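Local coordinates for protein arsenite methyltransferase (Chlamydomonas reinhardtii, PDB 5EVJ) that methylates arsenic(III) with S-adenosylmethionine as methyl donor, probably converting glutathione-bound arsenic into mono-, di- and trimethylated products, at residues 74-79 / 95-100; 294-299 / 334-339; 202-207 / 262-267; 237-242 / 271-276. The protein carries 15 engineered substitutions. All coordinates share one frame; numbering follows the deposited sequence.

Contact 1: 74-79 / 95-100; sequences CGNPIP and GRDAYV. Engineered in segment 95-100: A98 (natural residue Cys).
I78 packs its CD1 on V100 CG1 at 3.7 Å, and this apolar pair, crossing obliquely, marks the tight and buried end of the contact. The CD1 group can stand there because CG1 of I78 is anti to the carbonyl carbon (chi1 -61°), which sends the longer branch to the helix. Next to it, CD of the P77 ring lies 3.6 Å from D97 OD2, and the two side chains cross at about a right angle. OD2 has its polar partner in N169 ND2, on strand 163-169, and the same amide also reaches G75 O. Helix 96-104, whose N-cap is G95, follows strand 86-90 through a glycine-rich turn, as in the S-adenosylmethionine-binding loop of Rossmann-like methyltransferases; A98 is an engineered residue turned away from the loop 74-79. Toward solvent the fit is looser and polar. R96, bent at chi2 and chi3, folds its guanidinium over to the loop, where NH1 donates to G75 O at 3.0 Å nearly in line with the carbonyl (C=O...N 171°), though the N-H...O angle is only 141°. NH1 also forms a salt bridge with D97 OD1 at 3.1 Å, met on the syn side. N76 OD1 stands 3.4 Å from R96 NH1 at a poor angle for bonding; a water 2.7 Å from that OD1 instead donates both to it and to D97 OD1.

Contact 2: 294-299 / 334-339; sequences KGTIPG and APHFTI
The imidazole of H336 is engaged on one face and at one edge. Over the face sits CG1 of I297, 3.3 Å from the ring centroid and 16° off the normal, a close CH-pi contact; CD1 of the same side chain follows over H336 CD2 at 3.7 Å. At the edge T296 takes hold, its OG1 lying 2.6 Å from H336 ND1 in a short hydrogen bond in which either atom could be the donor. The threonine hydroxyl gets there because chi1 (50°) places OG1 between the backbone N and the carbonyl carbon. With a hydrogen bond at the edge, near the ring plane, and I297 over one face, rotation of the imidazole is probably restrained. F337, whose CB points away from 294-299, packs its ring on Y293 and edge-to-face on F312. K294 crosses T338 at about a right angle, CD 3.7 Å from its OG1, and a bend at chi3 curls the chain so that CE comes 3.4 Å from P335 O, while NZ makes a weak bond to that carbonyl. The backbone adds a nearly straight bond, K294 N to H336 O, 2.8 Å and 168°. Together with the backbone bonding of T338 to V292, it carries the antiparallel pairing of strands 289-293 and 337-340 just past the end of 289-293, at the border of the small three-stranded sheet.

Contact 3: 202-207 / 262-267; sequences VDRRLP and GEARFY
R204 lays its side chain across E263 and A264, and it can be followed outward from CB. With chi1 at 69°, CG turns between its own backbone N and carbonyl carbon and reaches A264 CB at 4.0 Å. CD then passes over A264 CA, and NE comes above the same atom while donating to D203 OD1 at 2.9 Å. A bend at chi3 brings the guanidinium flat onto the peptide: E263 O lies under its centre, 3.2 Å from CZ, so that the carbonyl meets the face and makes no hydrogen bond with NH1. NH1 points in its own plane to D203 OD2, 3.0 Å away and almost straight at 176°, which completes a side-on two-nitrogen grip of the carboxylate. NH2, finally, donates to a water. The carboxylate has further partners. D203 OD1 also accepts R265 N, at 3.0 Å, and its two donors arrive from opposite faces of the carboxylate plane; D203 N returns a bond to R265 O at 2.8 Å. The carboxylate oxygen thus stands where a backbone carbonyl would have taken R265 N in a regular ladder. The R265 guanidinium forms a salt bridge with E249, and Y267 OH lies over its face. L206 CD1 reaches both A264 CB and F266 CZ. V202 and F266, an antiparallel non-hydrogen-bonded pair, lie side by side at the end of the ladder between strands 193-202 and 266-274 of the mixed sheet typical of Rossmann-like methyltransferases.

Contact 4: 237-242 / 271-276; sequences VGFTDP and YRLFKV
F239 sets the face of its ring on L273, joining the turn after helix 227-237 to strand 266-274, the neighbour of strand 243-249 in the mixed sheet of the methyltransferase fold. The helix ends in a Schellman motif at G238, and F239 then centres an inverse gamma turn that directs its CB at the strand. With chi1 -69° the ring leaves anti to the carbonyl carbon, and chi2 -57° tips it so that L273 CB lies over one face, 3.8 Å from the centroid and 19° off the normal, as a CH-pi contact. F274 O lies in the ring plane at the edge near CD1, and CE1 of F239 is 3.3 Å from L273 O. Outside the pair, Y186 meets this ring edge-to-face. The two branches of L273 part to different partners: CD2 rests 3.9 Å from F239 CD2, whereas CD1 of L273 turns the other way to P242 CB at 3.6 Å. P242 also leans its CB toward the Y271 ring. R272 points its guanidinium off to E194, while its carbonyl stays in the contact. There the backbones are joined by waters: one donates to D241 O at 2.7 Å and to R272 O at 2.8 Å, and accepts F274 N at 3.0 Å.

In the fold
Along the chain contact 1 closes first, then contacts 3 and 4 interleave, their segments alternating, and contact 2 comes last. Contacts 3 and 4 both use strand 266-274 of the seven-stranded mixed sheet, near its two ends, with centres about 24 Å apart. Contact 1 holds helix 96-104, which covers part of the same sheet, and its centre lies about 20 Å from that of contact 4, across the centre of the chain. Contact 2 belongs to the separate small antiparallel sheet, its centre about 21 Å from that of contact 4 and about 38 Å from that of contact 3. Contacts 1, 3 and 4 thus lie on the Rossmann-like methyltransferase core, while contact 2 joins a loop to strand 337-340 in the C-terminal part.

Contact 1: 74-79 / 95-100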
loop_
_atom_site.group_PDB
_atom_site.type_symbol
_atom_site.label_atom_id
_atom_site.label_comp_id
_atom_site.label_asym_id
_atom_site.label_seq_id
_atom_site.Cartn_x
_atom_site.Cartn_y
_atom_site.Cartn_z
ATOM N N CYS A 74 0.354 7.577 9.514
ATOM C CA CYS A 74 -0.073 6.406 10.295
ATOM C C CYS A 74 0.619 5.124 9.876
ATOM O O CYS A 74 -0.009 4.066 9.809
ATOM C CB CYS A 74 -1.605 6.221 10.270
ATOM S SG CYS A 74 -2.460 6.143 8.661
ATOM N N GLY A 75 1.915 5.195 9.609
ATOM C CA GLY A 75 2.582 3.987 9.195
ATOM C C GLY A 75 3.845 4.145 8.403
ATOM O O GLY A 75 4.428 5.235 8.321
ATOM N N ASN A 76 4.272 3.018 7.842
ATOM C CA ASN A 76 5.498 2.926 7.080
ATOM C C ASN A 76 5.229 1.948 5.959
ATOM O O ASN A 76 5.834 0.868 5.935
ATOM C CB ASN A 76 6.647 2.438 7.970
ATOM C CG ASN A 76 7.281 3.569 8.784
ATOM O OD1 ASN A 76 7.752 4.572 8.235
ATOM N ND2 ASN A 76 7.313 3.402 10.091
ATOM N N PRO A 77 4.340 2.339 5.024
ATOM C CA PRO A 77 3.835 1.554 3.927
ATOM C C PRO A 77 4.806 1.363 2.734
ATOM O O PRO A 77 4.351 1.418 1.617
ATOM C CB PRO A 77 2.675 2.423 3.409
ATOM C CG PRO A 77 3.237 3.804 3.493
ATOM C CD PRO A 77 3.992 3.766 4.832
ATOM N N ILE A 78 6.091 1.108 2.932
ATOM C CA ILE A 78 6.941 0.694 1.785
ATOM C C ILE A 78 7.071 -0.822 1.853
ATOM O O ILE A 78 7.506 -1.312 2.860
ATOM C CB ILE A 78 8.385 1.312 1.810
ATOM C CG1 ILE A 78 8.356 2.858 1.752
ATOM C CG2 ILE A 78 9.226 0.786 0.641
ATOM C CD1 ILE A 78 8.174 3.528 3.117
ATOM N N PRO A 79 6.692 -1.558 0.785
ATOM C CA PRO A 79 6.735 -2.999 0.849
ATOM C C PRO A 79 8.138 -3.467 0.645
ATOM O O PRO A 79 8.902 -2.774 -0.031
ATOM C CB PRO A 79 5.926 -3.472 -0.367
ATOM C CG PRO A 79 5.562 -2.273 -1.134
ATOM C CD PRO A 79 5.966 -1.047 -0.382
ATOM N N GLY A 95 8.402 14.232 2.327
ATOM C CA GLY A 95 9.107 13.217 1.510
ATOM C C GLY A 95 9.623 11.995 2.279
ATOM O O GLY A 95 10.268 11.122 1.687
ATOM N N ARG A 96 9.331 11.911 3.582
ATOM C CA ARG A 96 9.796 10.794 4.427
ATOM C C ARG A 96 9.657 9.468 3.627
ATOM O O ARG A 96 10.650 8.807 3.341
ATOM C CB ARG A 96 8.981 10.777 5.770
ATOM C CG ARG A 96 9.557 10.062 7.024
ATOM C CD ARG A 96 8.751 8.851 7.478
ATOM N NE ARG A 96 7.896 9.073 8.651
ATOM C CZ ARG A 96 6.722 8.473 8.878
ATOM N NH1 ARG A 96 6.205 7.617 8.001
ATOM N NH2 ARG A 96 6.041 8.757 9.982
ATOM N N ASP A 97 8.432 9.126 3.205
ATOM C CA ASP A 97 8.171 7.786 2.620
ATOM C C ASP A 97 8.854 7.663 1.245
ATOM O O ASP A 97 9.347 6.601 0.884
ATOM C CB ASP A 97 6.633 7.410 2.556
ATOM C CG ASP A 97 5.999 7.173 3.966
ATOM O OD1 ASP A 97 6.741 6.952 4.971
ATOM O OD2 ASP A 97 4.750 7.182 4.082
ATOM N N ALA A 98 8.909 8.757 0.508
ATOM C CA ALA A 98 9.579 8.719 -0.802
ATOM C C ALA A 98 11.086 8.542 -0.618
ATOM O O ALA A 98 11.744 7.850 -1.418
ATOM C CB ALA A 98 9.252 9.966 -1.597
ATOM N N TYR A 99 11.632 9.107 0.473
ATOM C CA TYR A 99 13.074 8.987 0.712
ATOM C C TYR A 99 13.394 7.576 1.083
ATOM O O TYR A 99 14.336 6.988 0.589
ATOM C CB TYR A 99 13.510 9.929 1.831
ATOM C CG TYR A 99 13.847 11.345 1.347
ATOM C CD1 TYR A 99 12.999 12.025 0.465
ATOM C CD2 TYR A 99 15.007 12.012 1.772
ATOM C CE1 TYR A 99 13.279 13.319 0.014
ATOM C CE2 TYR A 99 15.280 13.339 1.335
ATOM C CZ TYR A 99 14.432 13.962 0.437
ATOM O OH TYR A 99 14.676 15.244 -0.017
ATOM N N VAL A 100 12.539 6.971 1.899
ATOM C CA VAL A 100 12.745 5.607 2.252
ATOM C C VAL A 100 12.635 4.723 1.027
ATOM O O VAL A 100 13.434 3.808 0.828
ATOM C CB VAL A 100 11.724 5.166 3.296
ATOM C CG1 VAL A 100 11.833 3.654 3.507
ATOM C CG2 VAL A 100 11.959 5.979 4.563
HETATM O O HOH W 1 8.661 5.719 5.909
#

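Contact 2: 294-299 / 334-339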
loop_
_atom_site.group_PDB
_atom_site.type_symbol
_atom_site.label_atom_id
_atom_site.label_comp_id
_atom_site.label_asym_id
_atom_site.label_seq_id
_atom_site.Cartn_x
_atom_site.Cartn_y
_atom_site.Cartn_z
ATOM N N LYS A 294 10.808 -18.848 -2.114
ATOM C CA LYS A 294 12.198 -19.280 -2.294
ATOM C C LYS A 294 13.191 -18.602 -1.328
ATOM O O LYS A 294 14.376 -18.920 -1.335
ATOM C CB LYS A 294 12.684 -19.127 -3.791
ATOM C CG LYS A 294 12.097 -20.149 -4.738
ATOM C CD LYS A 294 12.681 -20.022 -6.158
ATOM C CE LYS A 294 11.987 -18.871 -6.864
ATOM N NZ LYS A 294 12.036 -18.977 -8.347
ATOM N N GLY A 295 12.736 -17.688 -0.503
ATOM C CA GLY A 295 13.606 -17.151 0.542
ATOM C C GLY A 295 14.474 -15.957 0.178
ATOM O O GLY A 295 15.289 -15.504 1.012
ATOM N N THR A 296 14.237 -15.403 -1.022
ATOM C CA THR A 296 15.163 -14.526 -1.673
ATOM C C THR A 296 14.788 -13.063 -1.493
ATOM O O THR A 296 15.408 -12.180 -2.069
ATOM C CB THR A 296 15.327 -14.871 -3.154
ATOM O OG1 THR A 296 14.038 -15.000 -3.780
ATOM C CG2 THR A 296 16.177 -16.247 -3.363
ATOM N N ILE A 297 13.781 -12.758 -0.693
ATOM C CA ILE A 297 13.447 -11.333 -0.584
ATOM C C ILE A 297 14.220 -10.773 0.567
ATOM O O ILE A 297 14.061 -11.252 1.696
ATOM C CB ILE A 297 11.978 -11.077 -0.392
ATOM C CG1 ILE A 297 11.258 -11.516 -1.633
ATOM C CG2 ILE A 297 11.704 -9.644 0.125
ATOM C CD1 ILE A 297 9.757 -11.453 -1.503
ATOM N N PRO A 298 15.089 -9.789 0.283
ATOM C CA PRO A 298 16.076 -9.298 1.287
ATOM C C PRO A 298 15.397 -8.906 2.578
ATOM O O PRO A 298 14.362 -8.225 2.533
ATOM C CB PRO A 298 16.690 -8.051 0.602
ATOM C CG PRO A 298 16.495 -8.311 -0.878
ATOM C CD PRO A 298 15.313 -9.217 -1.069
ATOM N N GLY A 299 15.974 -9.314 3.713
ATOM C CA GLY A 299 15.348 -9.125 5.028
ATOM C C GLY A 299 14.243 -10.108 5.355
ATOM O O GLY A 299 13.650 -10.026 6.440
ATOM N N ALA A 334 6.987 -12.215 -8.158
ATOM C CA ALA A 334 7.090 -13.546 -8.697
ATOM C C ALA A 334 8.481 -14.211 -8.784
ATOM O O ALA A 334 8.548 -15.495 -8.738
ATOM C CB ALA A 334 6.459 -13.632 -10.056
ATOM N N PRO A 335 9.537 -13.413 -9.048
ATOM C CA PRO A 335 10.866 -14.043 -9.132
ATOM C C PRO A 335 11.221 -14.809 -7.808
ATOM O O PRO A 335 12.107 -15.656 -7.811
ATOM C CB PRO A 335 11.830 -12.850 -9.282
ATOM C CG PRO A 335 10.966 -11.761 -9.902
ATOM C CD PRO A 335 9.617 -11.941 -9.245
ATOM N N HIS A 336 10.584 -14.449 -6.693
ATOM C CA HIS A 336 10.874 -15.104 -5.422
ATOM C C HIS A 336 9.980 -16.301 -5.081
ATOM O O HIS A 336 10.081 -16.834 -3.943
ATOM C CB HIS A 336 10.780 -14.097 -4.300
ATOM C CG HIS A 336 11.513 -12.828 -4.587
ATOM N ND1 HIS A 336 12.883 -12.746 -4.544
ATOM C CD2 HIS A 336 11.071 -11.593 -4.967
ATOM C CE1 HIS A 336 13.269 -11.522 -4.884
ATOM N NE2 HIS A 336 12.185 -10.798 -5.113
ATOM N N PHE A 337 9.103 -16.715 -6.000
ATOM C CA PHE A 337 8.139 -17.769 -5.709
ATOM C C PHE A 337 8.102 -18.757 -6.821
ATOM O O PHE A 337 8.230 -18.350 -7.933
ATOM C CB PHE A 337 6.715 -17.201 -5.591
ATOM C CG PHE A 337 6.520 -16.492 -4.320
ATOM C CD1 PHE A 337 6.854 -15.170 -4.213
ATOM C CD2 PHE A 337 6.019 -17.191 -3.184
ATOM C CE1 PHE A 337 6.693 -14.492 -3.005
ATOM C CE2 PHE A 337 5.851 -16.521 -1.964
ATOM C CZ PHE A 337 6.199 -15.185 -1.847
ATOM N N THR A 338 7.825 -20.029 -6.527
ATOM C CA THR A 338 7.515 -21.013 -7.553
ATOM C C THR A 338 6.060 -21.351 -7.360
ATOM O O THR A 338 5.595 -21.576 -6.224
ATOM C CB THR A 338 8.355 -22.322 -7.322
ATOM O OG1 THR A 338 9.742 -21.995 -7.139
ATOM C CG2 THR A 338 8.222 -23.399 -8.444
ATOM N N ILE A 339 5.358 -21.445 -8.481
ATOM C CA ILE A 339 3.994 -21.895 -8.534
ATOM C C ILE A 339 3.985 -23.211 -9.210
ATOM O O ILE A 339 4.477 -23.361 -10.330
ATOM C CB ILE A 339 3.131 -20.972 -9.440
ATOM C CG1 ILE A 339 3.182 -19.535 -8.927
ATOM C CG2 ILE A 339 1.700 -21.366 -9.287
ATOM C CD1 ILE A 339 2.681 -19.418 -7.473
#

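Contact 3: 202-207 / 262-267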
loop_
_atom_site.group_PDB
_atom_site.type_symbol
_atom_site.label_atom_id
_atom_site.label_comp_id
_atom_site.label_asym_id
_atom_site.label_seq_id
_atom_site.Cartn_x
_atom_site.Cartn_y
_atom_site.Cartn_z
ATOM N N VAL A 202 -12.791 2.225 10.083
ATOM C CA VAL A 202 -13.674 1.908 11.212
ATOM C C VAL A 202 -14.324 0.526 11.080
ATOM O O VAL A 202 -14.490 0.023 9.970
ATOM C CB VAL A 202 -14.809 2.946 11.306
ATOM C CG1 VAL A 202 -15.504 2.915 12.692
ATOM C CG2 VAL A 202 -14.265 4.325 10.993
ATOM N N ASP A 203 -14.739 -0.070 12.204
ATOM C CA ASP A 203 -15.363 -1.361 12.140
ATOM C C ASP A 203 -16.853 -1.226 11.835
ATOM O O ASP A 203 -17.505 -2.222 11.642
ATOM C CB ASP A 203 -15.130 -2.192 13.406
ATOM C CG ASP A 203 -15.963 -1.669 14.608
ATOM O OD1 ASP A 203 -16.370 -0.495 14.635
ATOM O OD2 ASP A 203 -16.205 -2.436 15.540
ATOM N N ARG A 204 -17.362 -0.008 11.736
ATOM C CA ARG A 204 -18.770 0.244 11.392
ATOM C C ARG A 204 -18.904 1.618 10.730
ATOM O O ARG A 204 -17.989 2.419 10.812
ATOM C CB ARG A 204 -19.598 0.229 12.715
ATOM C CG ARG A 204 -19.329 1.408 13.643
ATOM C CD ARG A 204 -19.829 1.086 15.032
ATOM N NE ARG A 204 -19.042 -0.029 15.619
ATOM C CZ ARG A 204 -19.398 -0.705 16.718
ATOM N NH1 ARG A 204 -18.610 -1.706 17.142
ATOM N NH2 ARG A 204 -20.542 -0.378 17.407
ATOM N N ARG A 205 -20.023 1.911 10.107
ATOM C CA ARG A 205 -20.277 3.249 9.518
ATOM C C ARG A 205 -20.469 4.326 10.563
ATOM O O ARG A 205 -21.265 4.174 11.469
ATOM C CB ARG A 205 -21.532 3.245 8.621
ATOM C CG ARG A 205 -21.332 2.419 7.368
ATOM C CD ARG A 205 -22.617 2.226 6.560
ATOM N NE ARG A 205 -22.417 1.194 5.520
ATOM C CZ ARG A 205 -23.180 0.118 5.317
ATOM N NH1 ARG A 205 -24.345 -0.089 5.983
ATOM N NH2 ARG A 205 -22.805 -0.731 4.406
ATOM N N LEU A 206 -19.759 5.429 10.438
ATOM C CA LEU A 206 -19.978 6.526 11.364
ATOM C C LEU A 206 -21.325 7.165 11.089
ATOM O O LEU A 206 -21.700 7.313 9.923
ATOM C CB LEU A 206 -18.908 7.580 11.200
ATOM C CG LEU A 206 -17.577 7.509 11.951
ATOM C CD1 LEU A 206 -17.561 6.514 13.105
ATOM C CD2 LEU A 206 -16.410 7.261 10.998
ATOM N N PRO A 207 -22.064 7.551 12.148
ATOM C CA PRO A 207 -23.279 8.397 12.013
ATOM C C PRO A 207 -23.010 9.672 11.181
ATOM O O PRO A 207 -21.920 10.253 11.347
ATOM C CB PRO A 207 -23.576 8.775 13.471
ATOM C CG PRO A 207 -23.130 7.566 14.234
ATOM C CD PRO A 207 -21.837 7.172 13.555
ATOM N N GLY A 262 -20.014 6.376 19.862
ATOM C CA GLY A 262 -20.767 5.184 20.311
ATOM C C GLY A 262 -19.738 4.094 20.561
ATOM O O GLY A 262 -18.712 4.313 21.233
ATOM N N GLU A 263 -19.959 2.917 20.001
ATOM C CA GLU A 263 -18.942 1.915 20.235
ATOM C C GLU A 263 -18.029 1.722 18.964
ATOM O O GLU A 263 -17.425 0.671 18.783
ATOM C CB GLU A 263 -19.607 0.620 20.718
ATOM C CG GLU A 263 -20.251 0.726 22.123
ATOM C CD GLU A 263 -21.382 1.789 22.193
ATOM O OE1 GLU A 263 -22.414 1.637 21.478
ATOM O OE2 GLU A 263 -21.244 2.785 22.950
ATOM N N ALA A 264 -17.951 2.723 18.093
ATOM C CA ALA A 264 -17.073 2.600 16.897
ATOM C C ALA A 264 -15.623 2.296 17.273
ATOM O O ALA A 264 -15.071 2.922 18.149
ATOM C CB ALA A 264 -17.143 3.827 16.011
ATOM N N ARG A 265 -15.045 1.312 16.608
ATOM C CA ARG A 265 -13.651 0.981 16.761
ATOM C C ARG A 265 -12.876 1.347 15.492
ATOM O O ARG A 265 -13.280 0.996 14.364
ATOM C CB ARG A 265 -13.479 -0.514 17.126
ATOM C CG ARG A 265 -14.157 -0.862 18.457
ATOM C CD ARG A 265 -14.306 -2.355 18.614
ATOM N NE ARG A 265 -13.114 -2.821 19.240
ATOM C CZ ARG A 265 -12.684 -4.086 19.341
ATOM N NH1 ARG A 265 -13.381 -5.107 18.897
ATOM N NH2 ARG A 265 -11.508 -4.313 19.929
ATOM N N PHE A 266 -11.754 2.048 15.702
ATOM C CA PHE A 266 -10.908 2.555 14.640
ATOM C C PHE A 266 -9.619 1.761 14.503
ATOM O O PHE A 266 -9.019 1.349 15.500
ATOM C CB PHE A 266 -10.577 4.015 14.852
ATOM C CG PHE A 266 -11.773 4.901 14.893
ATOM C CD1 PHE A 266 -12.543 5.019 16.066
ATOM C CD2 PHE A 266 -12.136 5.649 13.788
ATOM C CE1 PHE A 266 -13.663 5.856 16.103
ATOM C CE2 PHE A 266 -13.270 6.486 13.814
ATOM C CZ PHE A 266 -14.024 6.586 14.971
ATOM N N TYR A 267 -9.215 1.572 13.243
ATOM C CA TYR A 267 -7.990 0.864 12.870
ATOM C C TYR A 267 -7.101 1.626 11.879
ATOM O O TYR A 267 -7.549 2.395 11.005
ATOM C CB TYR A 267 -8.315 -0.524 12.274
ATOM C CG TYR A 267 -9.167 -1.290 13.239
ATOM C CD1 TYR A 267 -10.506 -0.964 13.409
ATOM C CD2 TYR A 267 -8.612 -2.256 14.053
ATOM C CE1 TYR A 267 -11.290 -1.619 14.327
ATOM C CE2 TYR A 267 -9.375 -2.957 14.944
ATOM C CZ TYR A 267 -10.714 -2.626 15.083
ATOM O OH TYR A 267 -11.483 -3.273 16.014
HETATM O O HOH W 2 -22.292 1.844 17.638
#

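Contact 4: 237-242 / 271-276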
loop_
_atom_site.group_PDB
_atom_site.type_symbol
_atom_site.label_atom_id
_atom_site.label_comp_id
_atom_site.label_asym_id
_atom_site.label_seq_id
_atom_site.Cartn_x
_atom_site.Cartn_y
_atom_site.Cartn_z
ATOM N N VAL A 237 -13.591 -0.485 -8.721
ATOM C CA VAL A 237 -12.575 0.102 -9.502
ATOM C C VAL A 237 -11.681 -0.979 -10.135
ATOM O O VAL A 237 -10.980 -0.698 -11.078
ATOM C CB VAL A 237 -11.841 0.991 -8.508
ATOM C CG1 VAL A 237 -10.367 0.926 -8.668
ATOM C CG2 VAL A 237 -12.462 2.376 -8.416
ATOM N N GLY A 238 -11.721 -2.238 -9.668
ATOM C CA GLY A 238 -11.012 -3.325 -10.362
ATOM C C GLY A 238 -10.061 -4.055 -9.400
ATOM O O GLY A 238 -9.507 -5.086 -9.779
ATOM N N PHE A 239 -9.885 -3.541 -8.167
ATOM C CA PHE A 239 -9.154 -4.244 -7.105
ATOM C C PHE A 239 -10.095 -5.263 -6.440
ATOM O O PHE A 239 -10.730 -4.986 -5.402
ATOM C CB PHE A 239 -8.648 -3.260 -6.079
ATOM C CG PHE A 239 -7.549 -2.368 -6.599
ATOM C CD1 PHE A 239 -6.371 -2.927 -7.131
ATOM C CD2 PHE A 239 -7.698 -0.967 -6.603
ATOM C CE1 PHE A 239 -5.348 -2.091 -7.586
ATOM C CE2 PHE A 239 -6.677 -0.138 -7.092
ATOM C CZ PHE A 239 -5.505 -0.704 -7.563
ATOM N N THR A 240 -10.188 -6.452 -7.029
ATOM C CA THR A 240 -11.234 -7.368 -6.667
ATOM C C THR A 240 -11.060 -8.048 -5.334
ATOM O O THR A 240 -12.033 -8.582 -4.817
ATOM C CB THR A 240 -11.379 -8.362 -7.758
ATOM O OG1 THR A 240 -11.412 -7.624 -8.967
ATOM C CG2 THR A 240 -12.663 -9.224 -7.611
ATOM N N ASP A 241 -9.837 -8.057 -4.773
ATOM C CA ASP A 241 -9.601 -8.811 -3.512
ATOM C C ASP A 241 -8.563 -8.162 -2.651
ATOM O O ASP A 241 -7.447 -8.671 -2.515
ATOM C CB ASP A 241 -9.308 -10.251 -3.822
ATOM C CG ASP A 241 -9.007 -11.099 -2.558
ATOM O OD1 ASP A 241 -9.461 -10.771 -1.427
ATOM O OD2 ASP A 241 -8.297 -12.112 -2.678
ATOM N N PRO A 242 -8.900 -6.991 -2.096
ATOM C CA PRO A 242 -8.028 -6.324 -1.163
ATOM C C PRO A 242 -7.579 -7.253 -0.053
ATOM O O PRO A 242 -8.353 -8.037 0.392
ATOM C CB PRO A 242 -8.929 -5.224 -0.538
ATOM C CG PRO A 242 -9.919 -4.921 -1.586
ATOM C CD PRO A 242 -10.218 -6.325 -2.130
ATOM N N TYR A 271 -3.255 -2.020 3.529
ATOM C CA TYR A 271 -3.927 -2.829 2.539
ATOM C C TYR A 271 -3.027 -3.095 1.361
ATOM O O TYR A 271 -2.197 -2.223 0.987
ATOM C CB TYR A 271 -5.206 -2.078 2.005
ATOM C CG TYR A 271 -6.430 -2.393 2.841
ATOM C CD1 TYR A 271 -6.953 -3.687 2.897
ATOM C CD2 TYR A 271 -7.073 -1.382 3.571
ATOM C CE1 TYR A 271 -8.099 -3.978 3.651
ATOM C CE2 TYR A 271 -8.200 -1.632 4.320
ATOM C CZ TYR A 271 -8.692 -2.943 4.399
ATOM O OH TYR A 271 -9.778 -3.166 5.198
ATOM N N ARG A 272 -3.285 -4.231 0.715
ATOM C CA ARG A 272 -2.603 -4.653 -0.462
ATOM C C ARG A 272 -3.590 -4.827 -1.606
ATOM O O ARG A 272 -4.483 -5.683 -1.549
ATOM C CB ARG A 272 -1.838 -5.932 -0.202
ATOM C CG ARG A 272 -0.901 -5.770 1.000
ATOM C CD ARG A 272 0.120 -6.919 0.973
ATOM N NE ARG A 272 1.183 -6.730 -0.026
ATOM C CZ ARG A 272 2.409 -7.273 0.022
ATOM N NH1 ARG A 272 2.751 -8.102 0.993
ATOM N NH2 ARG A 272 3.339 -6.965 -0.922
ATOM N N LEU A 273 -3.398 -4.031 -2.666
ATOM C CA LEU A 273 -4.320 -3.993 -3.765
ATOM C C LEU A 273 -3.549 -4.338 -5.044
ATOM O O LEU A 273 -2.946 -3.443 -5.708
ATOM C CB LEU A 273 -4.930 -2.630 -3.842
ATOM C CG LEU A 273 -6.234 -2.277 -3.116
ATOM C CD1 LEU A 273 -6.425 -2.965 -1.772
ATOM C CD2 LEU A 273 -6.366 -0.757 -2.992
ATOM N N PHE A 274 -3.595 -5.616 -5.408
ATOM C CA PHE A 274 -2.833 -6.079 -6.520
ATOM C C PHE A 274 -3.609 -5.944 -7.733
ATOM O O PHE A 274 -4.863 -6.163 -7.705
ATOM C CB PHE A 274 -2.486 -7.553 -6.374
ATOM C CG PHE A 274 -1.355 -7.782 -5.444
ATOM C CD1 PHE A 274 -0.023 -7.796 -5.926
ATOM C CD2 PHE A 274 -1.586 -7.943 -4.078
ATOM C CE1 PHE A 274 1.044 -7.994 -5.055
ATOM C CE2 PHE A 274 -0.530 -8.164 -3.216
ATOM C CZ PHE A 274 0.810 -8.202 -3.676
ATOM N N LYS A 275 -2.857 -5.704 -8.825
ATOM C CA LYS A 275 -3.462 -5.620 -10.130
ATOM C C LYS A 275 -2.975 -6.766 -11.022
ATOM O O LYS A 275 -1.858 -6.791 -11.435
ATOM C CB LYS A 275 -3.191 -4.227 -10.740
ATOM C CG LYS A 275 -3.555 -4.160 -12.208
ATOM C CD LYS A 275 -3.582 -2.736 -12.765
ATOM C CE LYS A 275 -3.731 -2.674 -14.337
ATOM N NZ LYS A 275 -3.682 -1.197 -14.807
ATOM N N VAL A 276 -3.830 -7.686 -11.354
ATOM C CA VAL A 276 -3.400 -8.778 -12.247
ATOM C C VAL A 276 -4.541 -9.024 -13.200
ATOM O O VAL A 276 -5.397 -9.891 -12.978
ATOM C CB VAL A 276 -2.982 -10.056 -11.457
ATOM C CG1 VAL A 276 -2.379 -11.043 -12.416
ATOM C CG2 VAL A 276 -2.018 -9.708 -10.324
HETATM O O HOH W 3 -7.581 -6.838 -8.760
HETATM O O HOH W 4 -5.295 -7.386 -3.635
HETATM O O HOH W 5 -7.223 -6.799 -5.499
#